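Local atomic coordinates of Rd1NTF2_05_I64F_A80G_T94P_D101K_L106W (Synthetic construct, PDB entry 6W3F), a protein that has no known natural function but was designed from scratch as an NTF2-like scaffold, probably to hold a pocket for small molecules. Residues L77-E82 against L96-R101; D28-N33 against H44-A49; A60-F65 against R84-G89. One frame throughout, in Å; residues are numbered along the deposited sequence.

Contacts 1 and 3 share strand 76-87 and so belong to one sheet. Contact 1 pairs this strand with strand 90-103, and contact 3 pairs it with the edge strand 62-73. Their centres lie about 19 Å apart, yet they touch through the engineered Phe65, whose CE1 lies 3.4 Å from CA of the engineered Gly81. Contact 2 joins a chain corner to helix 46-56. Its nearest atoms stay about 6 Å from contact 1 and about 12 Å from contact 3, and it lies across the chain centre from contact 3. In NTF2-like folds the pocket lies between the curved sheet and the helices. The face of contact 1 that carries Met79 and Phe100 is consistent with that side.

Contact 1. Residues L77-E82 against L96-R101; sequences LRMQGE and LEMVFR
Leu96 opens the pairing with Gly81 in an antiparallel beta hairpin of the NTF2-like sheet, formed by strands 76-87 and 90-103. It is a hydrogen-bonded pair, with Leu96 N 2.8 Å from Gly81 O. Gly81 is an engineered residue. Glu97 comes next, in a non-hydrogen-bonded pair with Gln80. Its extended side chain, CG anti to the backbone N (chi1 -178°), brings OE2 to 3.4 Å from Arg78 CD. The salt bridge itself is long, 4.0 Å from Arg78 NE to Glu97 OE2. The carboxylate and guanidinium planes are 56° apart, and the oxygen is well out of the guanidinium plane, so the pair is held by charge, with no N-H aimed at the oxygen. Met98 and Met79 exchange two backbone bonds. Their side chains run side by side, with Met98 CE 3.9 Å from Met79 SD. Val99 is on the same face as Glu97, and its CG2 lies 3.8 Å from Arg78 NE. Phe100 returns to the buried face, where helix 6-20 packs on Leu77, Met79 and Phe100. The Phe100 ring makes an oblique Met-aromatic contact with Met79 SD. Phe100 N bonds to Leu77 O in the carbonyl plane, and Phe100 CD1 rests 3.9 Å from Leu77 CD2.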
ATOM      1  N   LEU A  77      12.306  -3.354  -1.063  1.00 37.36           N
ATOM      2  CA  LEU A  77      11.362  -4.378  -0.639  1.00 36.58           C
ATOM      3  C   LEU A  77      10.246  -4.505  -1.660  1.00 33.41           C
ATOM      4  O   LEU A  77       9.577  -3.525  -1.988  1.00 37.72           O
ATOM      5  CB  LEU A  77      10.816  -4.054   0.751  1.00 37.44           C
ATOM      6  CG  LEU A  77       9.968  -5.142   1.406  1.00 33.97           C
ATOM      7  CD1 LEU A  77       9.985  -4.904   2.896  1.00 38.97           C
ATOM      8  CD2 LEU A  77       8.579  -5.101   0.876  1.00 37.76           C
ATOM      9  N   ARG A  78      10.018  -5.731  -2.139  1.00 31.63           N
ATOM     10  CA  ARG A  78       8.896  -6.014  -3.022  1.00 31.83           C
ATOM     11  C   ARG A  78       7.996  -7.053  -2.358  1.00 31.10           C
ATOM     12  O   ARG A  78       8.491  -8.038  -1.800  1.00 30.67           O
ATOM     13  CB  ARG A  78       9.407  -6.503  -4.379  1.00 56.63           C
ATOM     14  CG  ARG A  78       8.323  -6.993  -5.330  1.00 56.98           C
ATOM     15  CD  ARG A  78       8.906  -7.275  -6.718  1.00 57.89           C
ATOM     16  NE  ARG A  78       9.535  -6.069  -7.250  1.00 58.65           N
ATOM     17  CZ  ARG A  78      10.287  -6.015  -8.343  1.00 59.54           C
ATOM     18  NH1 ARG A  78      10.522  -7.112  -9.057  1.00 59.79           N
ATOM     19  NH2 ARG A  78      10.812  -4.852  -8.715  1.00 60.27           N
ATOM     20  N   MET A  79       6.690  -6.809  -2.373  1.00 32.61           N
ATOM     21  CA  MET A  79       5.746  -7.788  -1.849  1.00 35.92           C
ATOM     22  C   MET A  79       4.542  -7.890  -2.775  1.00 39.09           C
ATOM     23  O   MET A  79       4.149  -6.934  -3.426  1.00 35.55           O
ATOM     24  CB  MET A  79       5.318  -7.468  -0.416  1.00 33.86           C
ATOM     25  CG  MET A  79       4.647  -6.137  -0.235  1.00 40.51           C
ATOM     26  SD  MET A  79       4.076  -5.794   1.457  1.00 45.70           S
ATOM     27  CE  MET A  79       5.571  -6.205   2.370  1.00 45.88           C
ATOM     28  N   GLN A  80       3.997  -9.100  -2.857  1.00 30.74           N
ATOM     29  CA  GLN A  80       2.901  -9.458  -3.742  1.00 37.58           C
ATOM     30  C   GLN A  80       1.921 -10.233  -2.871  1.00 32.68           C
ATOM     31  O   GLN A  80       2.333 -11.074  -2.057  1.00 34.80           O
ATOM     32  CB  GLN A  80       3.393 -10.307  -4.926  1.00 40.23           C
ATOM     33  CG  GLN A  80       2.520 -10.287  -6.189  1.00 48.40           C
ATOM     34  CD  GLN A  80       1.141 -10.923  -6.014  1.00 56.03           C
ATOM     35  OE1 GLN A  80       0.924 -11.765  -5.133  1.00 55.70           O
ATOM     36  NE2 GLN A  80       0.197 -10.516  -6.862  1.00 53.91           N
ATOM     37  N   GLY A  81       0.643  -9.919  -2.996  1.00 32.48           N
ATOM     38  CA  GLY A  81      -0.316 -10.565  -2.141  1.00 31.97           C
ATOM     39  C   GLY A  81      -1.719 -10.307  -2.620  1.00 33.36           C
ATOM     40  O   GLY A  81      -1.942  -9.772  -3.709  1.00 34.85           O
ATOM     41  N   GLU A  82      -2.664 -10.716  -1.791  1.00 30.57           N
ATOM     42  CA  GLU A  82      -4.073 -10.585  -2.094  1.00 30.93           C
ATOM     43  C   GLU A  82      -4.689  -9.578  -1.133  1.00 30.86           C
ATOM     44  O   GLU A  82      -4.581  -9.729   0.087  1.00 29.85           O
ATOM     45  CB  GLU A  82      -4.762 -11.940  -1.995  1.00 39.07           C
ATOM     46  CG  GLU A  82      -6.227 -11.870  -2.239  1.00 45.75           C
ATOM     47  CD  GLU A  82      -6.777 -13.242  -2.567  1.00 47.11           C
ATOM     48  OE1 GLU A  82      -6.577 -13.715  -3.713  1.00 45.56           O
ATOM     49  OE2 GLU A  82      -7.367 -13.843  -1.657  1.00 43.06           O
ATOM     50  N   LEU A  96      -2.349  -7.548  -5.364  1.00 28.61           N
ATOM     51  CA  LEU A  96      -1.657  -6.279  -5.121  1.00 28.40           C
ATOM     52  C   LEU A  96      -0.161  -6.552  -5.077  1.00 28.70           C
ATOM     53  O   LEU A  96       0.271  -7.520  -4.445  1.00 30.15           O
ATOM     54  CB  LEU A  96      -2.132  -5.635  -3.814  1.00 28.27           C
ATOM     55  CG  LEU A  96      -1.322  -4.426  -3.316  1.00 29.15           C
ATOM     56  CD1 LEU A  96      -1.558  -3.312  -4.306  1.00 28.63           C
ATOM     57  CD2 LEU A  96      -1.722  -4.033  -1.935  1.00 32.58           C
ATOM     58  N   GLU A  97       0.615  -5.716  -5.760  1.00 27.55           N
ATOM     59  CA  GLU A  97       2.065  -5.730  -5.687  1.00 27.59           C
ATOM     60  C   GLU A  97       2.517  -4.324  -5.263  1.00 27.57           C
ATOM     61  O   GLU A  97       1.985  -3.327  -5.753  1.00 27.89           O
ATOM     62  CB  GLU A  97       2.702  -6.083  -7.011  1.00 28.21           C
ATOM     63  CG  GLU A  97       4.246  -6.141  -6.908  1.00 38.35           C
ATOM     64  CD  GLU A  97       4.965  -6.334  -8.247  1.00 48.19           C
ATOM     65  OE1 GLU A  97       4.629  -5.630  -9.233  1.00 49.99           O
ATOM     66  OE2 GLU A  97       5.884  -7.182  -8.299  1.00 51.32           O
ATOM     67  N   MET A  98       3.459  -4.257  -4.338  1.00 28.61           N
ATOM     68  CA  MET A  98       3.996  -2.969  -3.882  1.00 28.96           C
ATOM     69  C   MET A  98       5.508  -3.067  -3.794  1.00 30.75           C
ATOM     70  O   MET A  98       6.063  -4.121  -3.462  1.00 30.83           O
ATOM     71  CB  MET A  98       3.420  -2.589  -2.528  1.00 28.18           C
ATOM     72  CG  MET A  98       1.934  -2.304  -2.555  1.00 28.97           C
ATOM     73  SD  MET A  98       1.361  -1.687  -0.988  1.00 43.35           S
ATOM     74  CE  MET A  98       1.700  -3.066   0.086  1.00 46.19           C
ATOM     75  N   VAL A  99       6.178  -1.969  -4.131  1.00 28.17           N
ATOM     76  CA  VAL A  99       7.625  -1.874  -4.053  1.00 28.41           C
ATOM     77  C   VAL A  99       7.953  -0.706  -3.128  1.00 28.69           C
ATOM     78  O   VAL A  99       7.393   0.382  -3.281  1.00 29.20           O
ATOM     79  CB  VAL A  99       8.246  -1.666  -5.446  1.00 31.72           C
ATOM     80  CG1 VAL A  99       9.770  -1.614  -5.376  1.00 31.52           C
ATOM     81  CG2 VAL A  99       7.789  -2.767  -6.391  1.00 34.43           C
ATOM     82  N   PHE A 100       8.831  -0.950  -2.167  1.00 28.57           N
ATOM     83  CA  PHE A 100       9.222   0.014  -1.149  1.00 29.00           C
ATOM     84  C   PHE A 100      10.722   0.279  -1.254  1.00 29.42           C
ATOM     85  O   PHE A 100      11.506  -0.587  -1.641  1.00 29.96           O
ATOM     86  CB  PHE A 100       8.887  -0.485   0.283  1.00 28.76           C
ATOM     87  CG  PHE A 100       7.420  -0.648   0.560  1.00 28.97           C
ATOM     88  CD1 PHE A 100       6.742  -1.783   0.120  1.00 28.00           C
ATOM     89  CD2 PHE A 100       6.722   0.302   1.299  1.00 30.44           C
ATOM     90  CE1 PHE A 100       5.398  -1.949   0.394  1.00 31.02           C
ATOM     91  CE2 PHE A 100       5.381   0.149   1.561  1.00 30.68           C
ATOM     92  CZ  PHE A 100       4.714  -1.017   1.112  1.00 33.12           C
ATOM     93  N   ARG A 101      11.135   1.491  -0.891  1.00 32.29           N
ATOM     94  CA  ARG A 101      12.545   1.841  -0.848  1.00 31.13           C
ATOM     95  C   ARG A 101      12.804   2.549   0.479  1.00 33.93           C
ATOM     96  O   ARG A 101      12.039   3.431   0.881  1.00 38.24           O
ATOM     97  CB  ARG A 101      12.943   2.737  -2.031  1.00 44.07           C
ATOM     98  CG  ARG A 101      14.446   2.941  -2.218  1.00 44.41           C
ATOM     99  CD  ARG A 101      15.088   1.845  -3.068  1.00 43.98           C
TER

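Contact 2. Residues D28-N33 against H44-A49; sequences DQMDPN and HGREHA
Met30, Pro32 and Arg46 carry a loop-to-helix contact at the start of helix 46-56. The chain turns a corner at Pro32 and Asn33 before entering strand 34-38, and the first turn of the helix sits against this corner. Pro32 O accepts a bond from Arg46 N at 3.2 Å, with the donor above the carbonyl plane. Gly45 is the N-cap residue, and its CA makes a CA-H...O contact with the same oxygen. At its backbone angles a CB would collide with His44 O.

The Arg46 side chain folds back over the corner. Its CG is anti to the backbone N (chi1 -176°) and packs 3.7 Å from Met30 CB. Bends further along the chain bring the guanidinium alongside Pro32, with NH2 3.6 Å from Pro32 CG. Pro32 CA lies over one face of the group, offset toward its rim. Arg46 NH1 bonds to the carbonyl of Arg27. Met30 is extended beyond CG and reaches to the first turn of the helix, where CE meets Ala49 CB at 3.9 Å. Its side chain also touches Ala50 and Leu53.

The corner has its own brace. Asn33 N donates to Asp31 OD2 at 2.9 Å, closing an Asx turn. One water links Asn33 O to His44 ND1. Asp28, whose OD2 forms a salt bridge with Lys106, is not bonded to Arg46. The chemistry is therefore mixed: a methionine packs on the buried side, while the arginine, by giving its NH1 to a main-chain oxygen, probably ties the start of helix 46-56 to the end of helix 23-28.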
ATOM      1  N   ASP A  28       2.703  10.892   3.438  1.00 36.64           N
ATOM      2  CA  ASP A  28       3.969  10.726   4.139  1.00 38.83           C
ATOM      3  C   ASP A  28       4.592   9.363   3.903  1.00 35.00           C
ATOM      4  O   ASP A  28       5.793   9.197   4.126  1.00 36.61           O
ATOM      5  CB  ASP A  28       3.738  10.935   5.640  1.00 50.94           C
ATOM      6  CG  ASP A  28       4.996  10.718   6.472  1.00 65.20           C
ATOM      7  OD1 ASP A  28       5.824  11.656   6.568  1.00 70.30           O
ATOM      8  OD2 ASP A  28       5.155   9.610   7.038  1.00 69.94           O
ATOM      9  N   GLN A  29       3.806   8.383   3.477  1.00 40.59           N
ATOM     10  CA  GLN A  29       4.328   7.050   3.251  1.00 37.83           C
ATOM     11  C   GLN A  29       4.846   6.849   1.842  1.00 35.78           C
ATOM     12  O   GLN A  29       5.415   5.786   1.565  1.00 37.77           O
ATOM     13  CB  GLN A  29       3.221   6.039   3.562  1.00 34.83           C
ATOM     14  CG  GLN A  29       2.689   6.099   4.972  1.00 32.00           C
ATOM     15  CD  GLN A  29       3.750   5.865   6.025  1.00 41.47           C
ATOM     16  OE1 GLN A  29       4.631   5.025   5.855  1.00 51.78           O
ATOM     17  NE2 GLN A  29       3.689   6.620   7.113  1.00 50.94           N
ATOM     18  N   MET A  30       4.676   7.840   0.962  1.00 34.77           N
ATOM     19  CA  MET A  30       4.937   7.689  -0.460  1.00 30.90           C
ATOM     20  C   MET A  30       6.217   8.366  -0.914  1.00 33.57           C
ATOM     21  O   MET A  30       6.555   9.463  -0.452  1.00 34.96           O
ATOM     22  CB  MET A  30       3.764   8.270  -1.252  1.00 34.18           C
ATOM     23  CG  MET A  30       2.496   7.417  -1.115  1.00 35.21           C
ATOM     24  SD  MET A  30       1.143   8.252  -1.822  1.00 38.79           S
ATOM     25  CE  MET A  30      -0.030   6.879  -1.898  1.00 53.81           C
ATOM     26  N   ASP A  31       6.907   7.729  -1.857  1.00 30.81           N
ATOM     27  CA  ASP A  31       7.962   8.409  -2.596  1.00 32.53           C
ATOM     28  C   ASP A  31       7.359   9.620  -3.312  1.00 31.94           C
ATOM     29  O   ASP A  31       6.180   9.595  -3.689  1.00 30.00           O
ATOM     30  CB  ASP A  31       8.593   7.464  -3.615  1.00 28.31           C
ATOM     31  CG  ASP A  31       9.869   8.008  -4.210  1.00 30.95           C
ATOM     32  OD1 ASP A  31      10.937   7.768  -3.624  1.00 34.57           O
ATOM     33  OD2 ASP A  31       9.834   8.626  -5.292  1.00 33.37           O
ATOM     34  N   PRO A  32       8.132  10.707  -3.500  1.00 30.83           N
ATOM     35  CA  PRO A  32       7.576  11.841  -4.255  1.00 34.18           C
ATOM     36  C   PRO A  32       7.143  11.457  -5.652  1.00 30.37           C
ATOM     37  O   PRO A  32       6.163  12.014  -6.169  1.00 33.21           O
ATOM     38  CB  PRO A  32       8.732  12.879  -4.277  1.00 34.32           C
ATOM     39  CG  PRO A  32       9.566  12.559  -3.118  1.00 39.92           C
ATOM     40  CD  PRO A  32       9.448  11.040  -2.904  1.00 30.66           C
ATOM     41  N   ASN A  33       7.834  10.515  -6.288  1.00 31.59           N
ATOM     42  CA  ASN A  33       7.474  10.056  -7.624  1.00 26.81           C
ATOM     43  C   ASN A  33       6.794   8.688  -7.611  1.00 28.78           C
ATOM     44  O   ASN A  33       6.936   7.936  -8.573  1.00 26.81           O
ATOM     45  CB  ASN A  33       8.716  10.018  -8.504  1.00 27.51           C
ATOM     46  CG  ASN A  33       9.160  11.408  -8.918  1.00 29.41           C
ATOM     47  OD1 ASN A  33       8.348  12.221  -9.297  1.00 30.39           O
ATOM     48  ND2 ASN A  33      10.440  11.686  -8.800  1.00 29.59           N
ATOM     49  N   HIS A  44       0.376   9.369 -10.999  1.00 39.88           N
ATOM     50  CA  HIS A  44       1.778   9.673 -10.751  1.00 38.36           C
ATOM     51  C   HIS A  44       1.908  10.739  -9.678  1.00 36.38           C
ATOM     52  O   HIS A  44       1.135  11.699  -9.666  1.00 40.15           O
ATOM     53  CB  HIS A  44       2.485  10.171 -12.010  1.00 42.50           C
ATOM     54  CG  HIS A  44       2.790   9.088 -12.986  1.00 46.16           C
ATOM     55  ND1 HIS A  44       3.965   8.375 -12.952  1.00 41.58           N
ATOM     56  CD2 HIS A  44       2.076   8.589 -14.021  1.00 46.39           C
ATOM     57  CE1 HIS A  44       3.970   7.493 -13.934  1.00 44.87           C
ATOM     58  NE2 HIS A  44       2.834   7.601 -14.596  1.00 48.82           N
ATOM     59  N   GLY A  45       2.836  10.541  -8.765  1.00 33.30           N
ATOM     60  CA  GLY A  45       3.135  11.591  -7.784  1.00 35.43           C
ATOM     61  C   GLY A  45       2.423  11.338  -6.458  1.00 34.18           C
ATOM     62  O   GLY A  45       1.277  10.898  -6.372  1.00 33.95           O
ATOM     63  N   ARG A  46       3.110  11.750  -5.394  1.00 44.62           N
ATOM     64  CA  ARG A  46       2.655  11.559  -4.025  1.00 44.77           C
ATOM     65  C   ARG A  46       1.308  12.229  -3.784  1.00 50.28           C
ATOM     66  O   ARG A  46       0.384  11.610  -3.252  1.00 51.67           O
ATOM     67  CB  ARG A  46       3.738  12.111  -3.087  1.00 49.45           C
ATOM     68  CG  ARG A  46       3.500  11.935  -1.633  1.00 50.57           C
ATOM     69  CD  ARG A  46       3.826  13.216  -0.879  1.00 54.18           C
ATOM     70  NE  ARG A  46       5.186  13.729  -1.055  1.00 50.42           N
ATOM     71  CZ  ARG A  46       6.239  13.330  -0.345  1.00 54.79           C
ATOM     72  NH1 ARG A  46       6.106  12.374   0.568  1.00 56.37           N
ATOM     73  NH2 ARG A  46       7.431  13.880  -0.553  1.00 50.96           N
ATOM     74  N   GLU A  47       1.164  13.488  -4.178  1.00 54.23           N
ATOM     75  CA  GLU A  47      -0.071  14.209  -3.883  1.00 59.29           C
ATOM     76  C   GLU A  47      -1.265  13.578  -4.598  1.00 54.26           C
ATOM     77  O   GLU A  47      -2.328  13.360  -3.995  1.00 46.97           O
ATOM     78  CB  GLU A  47       0.092  15.684  -4.254  1.00 70.41           C
ATOM     79  CG  GLU A  47      -1.174  16.500  -4.139  1.00 75.55           C
ATOM     80  CD  GLU A  47      -2.041  16.368  -5.370  1.00 85.98           C
ATOM     81  OE1 GLU A  47      -1.475  16.276  -6.481  1.00 89.78           O
ATOM     82  OE2 GLU A  47      -3.284  16.335  -5.227  1.00 92.04           O
ATOM     83  N   HIS A  48      -1.115  13.279  -5.896  1.00 47.87           N
ATOM     84  CA  HIS A  48      -2.223  12.675  -6.638  1.00 46.92           C
ATOM     85  C   HIS A  48      -2.541  11.275  -6.123  1.00 44.86           C
ATOM     86  O   HIS A  48      -3.710  10.926  -5.932  1.00 44.27           O
ATOM     87  CB  HIS A  48      -1.900  12.611  -8.129  1.00 51.48           C
ATOM     88  CG  HIS A  48      -1.673  13.950  -8.752  1.00 60.63           C
ATOM     89  ND1 HIS A  48      -0.417  14.496  -8.906  1.00 60.88           N
ATOM     90  CD2 HIS A  48      -2.545  14.863  -9.240  1.00 60.88           C
ATOM     91  CE1 HIS A  48      -0.526  15.689  -9.468  1.00 63.68           C
ATOM     92  NE2 HIS A  48      -1.806  15.932  -9.686  1.00 65.53           N
ATOM     93  N   ALA A  49      -1.509  10.459  -5.889  1.00 43.09           N
ATOM     94  CA  ALA A  49      -1.726   9.070  -5.503  1.00 42.32           C
ATOM     95  C   ALA A  49      -2.411   8.965  -4.148  1.00 44.42           C
ATOM     96  O   ALA A  49      -3.319   8.144  -3.958  1.00 47.52           O
ATOM     97  CB  ALA A  49      -0.390   8.327  -5.473  1.00 39.62           C
TER
HETATM   98  O   HOH W   1       5.991   8.654 -11.069  1.00 55.32           O

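Contact 3. Residues A60-F65 against R84-G89; sequences ADHISF and RIVHNG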
ATOM      1  N   ALA A  60     -14.514   0.721   1.313  1.00 46.34           N
ATOM      2  CA  ALA A  60     -14.177  -0.608   1.833  1.00 44.42           C
ATOM      3  C   ALA A  60     -14.603  -0.735   3.289  1.00 42.84           C
ATOM      4  O   ALA A  60     -13.932  -0.233   4.193  1.00 41.43           O
ATOM      5  CB  ALA A  60     -12.683  -0.875   1.681  1.00 43.34           C
ATOM      6  N   ASP A  61     -15.702  -1.477   3.528  1.00 39.11           N
ATOM      7  CA  ASP A  61     -16.122  -1.760   4.899  1.00 36.43           C
ATOM      8  C   ASP A  61     -15.027  -2.477   5.685  1.00 35.17           C
ATOM      9  O   ASP A  61     -14.971  -2.367   6.914  1.00 40.65           O
ATOM     10  CB  ASP A  61     -17.379  -2.649   4.938  1.00 42.14           C
ATOM     11  CG  ASP A  61     -18.530  -2.099   4.138  1.00 46.42           C
ATOM     12  OD1 ASP A  61     -18.487  -0.921   3.709  1.00 41.18           O
ATOM     13  OD2 ASP A  61     -19.499  -2.875   3.940  1.00 43.34           O
ATOM     14  N   HIS A  62     -14.229  -3.297   5.007  1.00 35.49           N
ATOM     15  CA  HIS A  62     -13.086  -3.972   5.600  1.00 36.30           C
ATOM     16  C   HIS A  62     -12.036  -4.101   4.519  1.00 39.10           C
ATOM     17  O   HIS A  62     -12.366  -4.360   3.355  1.00 35.14           O
ATOM     18  CB  HIS A  62     -13.399  -5.370   6.140  1.00 39.90           C
ATOM     19  CG  HIS A  62     -12.175  -6.178   6.461  1.00 41.06           C
ATOM     20  ND1 HIS A  62     -11.507  -6.067   7.662  1.00 43.85           N
ATOM     21  CD2 HIS A  62     -11.489  -7.092   5.734  1.00 44.70           C
ATOM     22  CE1 HIS A  62     -10.472  -6.888   7.667  1.00 43.05           C
ATOM     23  NE2 HIS A  62     -10.437  -7.521   6.508  1.00 40.15           N
ATOM     24  N   ILE A  63     -10.780  -3.928   4.903  1.00 34.19           N
ATOM     25  CA  ILE A  63      -9.672  -4.091   3.976  1.00 36.55           C
ATOM     26  C   ILE A  63      -8.574  -4.848   4.709  1.00 36.16           C
ATOM     27  O   ILE A  63      -8.256  -4.539   5.861  1.00 36.89           O
ATOM     28  CB  ILE A  63      -9.213  -2.718   3.446  1.00 40.75           C
ATOM     29  CG1 ILE A  63      -8.131  -2.888   2.379  1.00 48.69           C
ATOM     30  CG2 ILE A  63      -8.752  -1.843   4.596  1.00 41.83           C
ATOM     31  CD1 ILE A  63      -7.819  -1.581   1.647  1.00 46.96           C
ATOM     32  N   SER A  64      -8.031  -5.866   4.069  1.00 34.28           N
ATOM     33  CA  SER A  64      -6.893  -6.595   4.599  1.00 34.86           C
ATOM     34  C   SER A  64      -6.000  -7.005   3.445  1.00 36.63           C
ATOM     35  O   SER A  64      -6.386  -6.907   2.277  1.00 37.92           O
ATOM     36  CB  SER A  64      -7.336  -7.836   5.396  1.00 41.16           C
ATOM     37  OG  SER A  64      -8.216  -8.632   4.633  1.00 43.75           O
ATOM     38  N   PHE A  65      -4.786  -7.460   3.783  1.00 34.15           N
ATOM     39  CA  PHE A  65      -3.802  -7.886   2.806  1.00 34.05           C
ATOM     40  C   PHE A  65      -3.094  -9.125   3.324  1.00 38.43           C
ATOM     41  O   PHE A  65      -2.600  -9.136   4.457  1.00 39.49           O
ATOM     42  CB  PHE A  65      -2.793  -6.784   2.524  1.00 31.76           C
ATOM     43  CG  PHE A  65      -1.669  -7.189   1.600  1.00 33.52           C
ATOM     44  CD1 PHE A  65      -1.857  -7.238   0.238  1.00 38.53           C
ATOM     45  CD2 PHE A  65      -0.414  -7.484   2.099  1.00 43.05           C
ATOM     46  CE1 PHE A  65      -0.816  -7.578  -0.616  1.00 39.95           C
ATOM     47  CE2 PHE A  65       0.643  -7.819   1.242  1.00 43.05           C
ATOM     48  CZ  PHE A  65       0.434  -7.864  -0.106  1.00 41.09           C
ATOM     49  N   ARG A  84      -8.091  -8.342   0.363  1.00 34.37           N
ATOM     50  CA  ARG A  84      -9.488  -8.706   0.549  1.00 42.55           C
ATOM     51  C   ARG A  84     -10.268  -7.460   0.933  1.00 41.55           C
ATOM     52  O   ARG A  84     -10.006  -6.874   1.986  1.00 39.25           O
ATOM     53  CB  ARG A  84      -9.668  -9.780   1.618  1.00 62.08           C
ATOM     54  CG  ARG A  84     -11.140 -10.034   1.929  1.00 62.37           C
ATOM     55  CD  ARG A  84     -11.336 -11.333   2.697  1.00 61.86           C
ATOM     56  NE  ARG A  84     -10.746 -11.267   4.032  1.00 61.01           N
ATOM     57  CZ  ARG A  84     -10.772 -12.271   4.904  1.00 60.57           C
ATOM     58  NH1 ARG A  84     -11.349 -13.417   4.575  1.00 60.86           N
ATOM     59  NH2 ARG A  84     -10.212 -12.131   6.099  1.00 59.96           N
ATOM     60  N   ILE A  85     -11.229  -7.082   0.091  1.00 37.09           N
ATOM     61  CA  ILE A  85     -12.112  -5.951   0.323  1.00 40.14           C
ATOM     62  C   ILE A  85     -13.515  -6.468   0.608  1.00 43.13           C
ATOM     63  O   ILE A  85     -14.010  -7.342  -0.099  1.00 42.18           O
ATOM     64  CB  ILE A  85     -12.158  -5.020  -0.905  1.00 34.27           C
ATOM     65  CG1 ILE A  85     -10.766  -4.490  -1.229  1.00 38.37           C
ATOM     66  CG2 ILE A  85     -13.144  -3.898  -0.649  1.00 42.68           C
ATOM     67  CD1 ILE A  85     -10.231  -3.516  -0.213  1.00 40.56           C
ATOM     68  N   VAL A  86     -14.176  -5.889   1.600  1.00 39.05           N
ATOM     69  CA  VAL A  86     -15.584  -6.178   1.867  1.00 39.81           C
ATOM     70  C   VAL A  86     -16.380  -4.892   1.690  1.00 45.07           C
ATOM     71  O   VAL A  86     -16.014  -3.847   2.244  1.00 43.64           O
ATOM     72  CB  VAL A  86     -15.780  -6.774   3.274  1.00 35.21           C
ATOM     73  CG1 VAL A  86     -17.246  -6.935   3.613  1.00 45.95           C
ATOM     74  CG2 VAL A  86     -15.066  -8.103   3.355  1.00 34.60           C
ATOM     75  N   HIS A  87     -17.452  -4.961   0.899  1.00 41.33           N
ATOM     76  CA  HIS A  87     -18.314  -3.812   0.691  1.00 46.69           C
ATOM     77  C   HIS A  87     -19.767  -4.256   0.725  1.00 48.76           C
ATOM     78  O   HIS A  87     -20.204  -5.018  -0.142  1.00 38.18           O
ATOM     79  CB  HIS A  87     -18.028  -3.117  -0.641  1.00 40.91           C
ATOM     80  CG  HIS A  87     -18.989  -2.009  -0.936  1.00 50.80           C
ATOM     81  ND1 HIS A  87     -18.849  -0.742  -0.402  1.00 51.72           N
ATOM     82  CD2 HIS A  87     -20.118  -1.980  -1.682  1.00 51.61           C
ATOM     83  CE1 HIS A  87     -19.844   0.021  -0.821  1.00 53.86           C
ATOM     84  NE2 HIS A  87     -20.629  -0.706  -1.599  1.00 55.76           N
ATOM     85  N   ASN A  88     -20.512  -3.771   1.716  1.00 43.09           N
ATOM     86  CA  ASN A  88     -21.920  -4.127   1.866  1.00 46.37           C
ATOM     87  C   ASN A  88     -22.104  -5.639   1.756  1.00 44.10           C
ATOM     88  O   ASN A  88     -22.889  -6.141   0.947  1.00 42.95           O
ATOM     89  CB  ASN A  88     -22.775  -3.387   0.838  1.00 52.72           C
ATOM     90  CG  ASN A  88     -24.274  -3.481   1.140  1.00 57.68           C
ATOM     91  OD1 ASN A  88     -24.677  -3.695   2.281  1.00 47.72           O
ATOM     92  ND2 ASN A  88     -25.094  -3.327   0.112  1.00 59.44           N
ATOM     93  N   GLY A  89     -21.325  -6.379   2.554  1.00 53.09           N
ATOM     94  CA  GLY A  89     -21.459  -7.823   2.646  1.00 53.20           C
ATOM     95  C   GLY A  89     -20.822  -8.620   1.525  1.00 53.84           C
ATOM     96  O   GLY A  89     -20.739  -9.847   1.636  1.00 57.04           O
TER
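Arg84 presents the edge of its guanidinium to Ser64 OG, which lies near the plane and 3.7 Å from NE; this is no hydrogen bond. The His62 ring is approached obliquely by Arg84 O and Val86 CG2. Its NE2 bonds to Ser64 OG at 3.1 Å, and either could be the donor. The His87 ring meets Asp61 OD1 obliquely, while its ND1 bonds to Arg59 O.

The backbones form an antiparallel ladder that ends in a classic beta bulge. Asp61 and His62 both face Val86, and both send weak N-H bonds to its carbonyl oxygen. Val86 N returns a firmer bond of 2.9 Å to His62 O. The same Asp61 adds a side-chain bond: OD2 accepts from Asn88 N at 2.6 Å, with the donor above the carboxylate plane. This holds the start of the turn that follows strand 84-87.

On the face of the sheet that carries Ile63, Ile85 packs against both Ile63 and Ala60. Its CG1 is anti to the carbonyl carbon (chi1 -59°), and chi2 of -69° swings CD1 over to Ile63 CG1. These two carbons are tight at 3.4 Å. The other branch, CG2, touches Ala60 CB at 3.8 Å. With an alanine here, both branches go, and Ile63 and Ala60 would probably be left without their cross-strand packing partner.

Strand 62-73 is one of the two edge strands of the sheet. Helix 6-20 touches it through Arg19, which bonds to Ile63 O. On the far side of strand 76-87, strand 90-103 carries Thr91, which touches Arg84 and Val86.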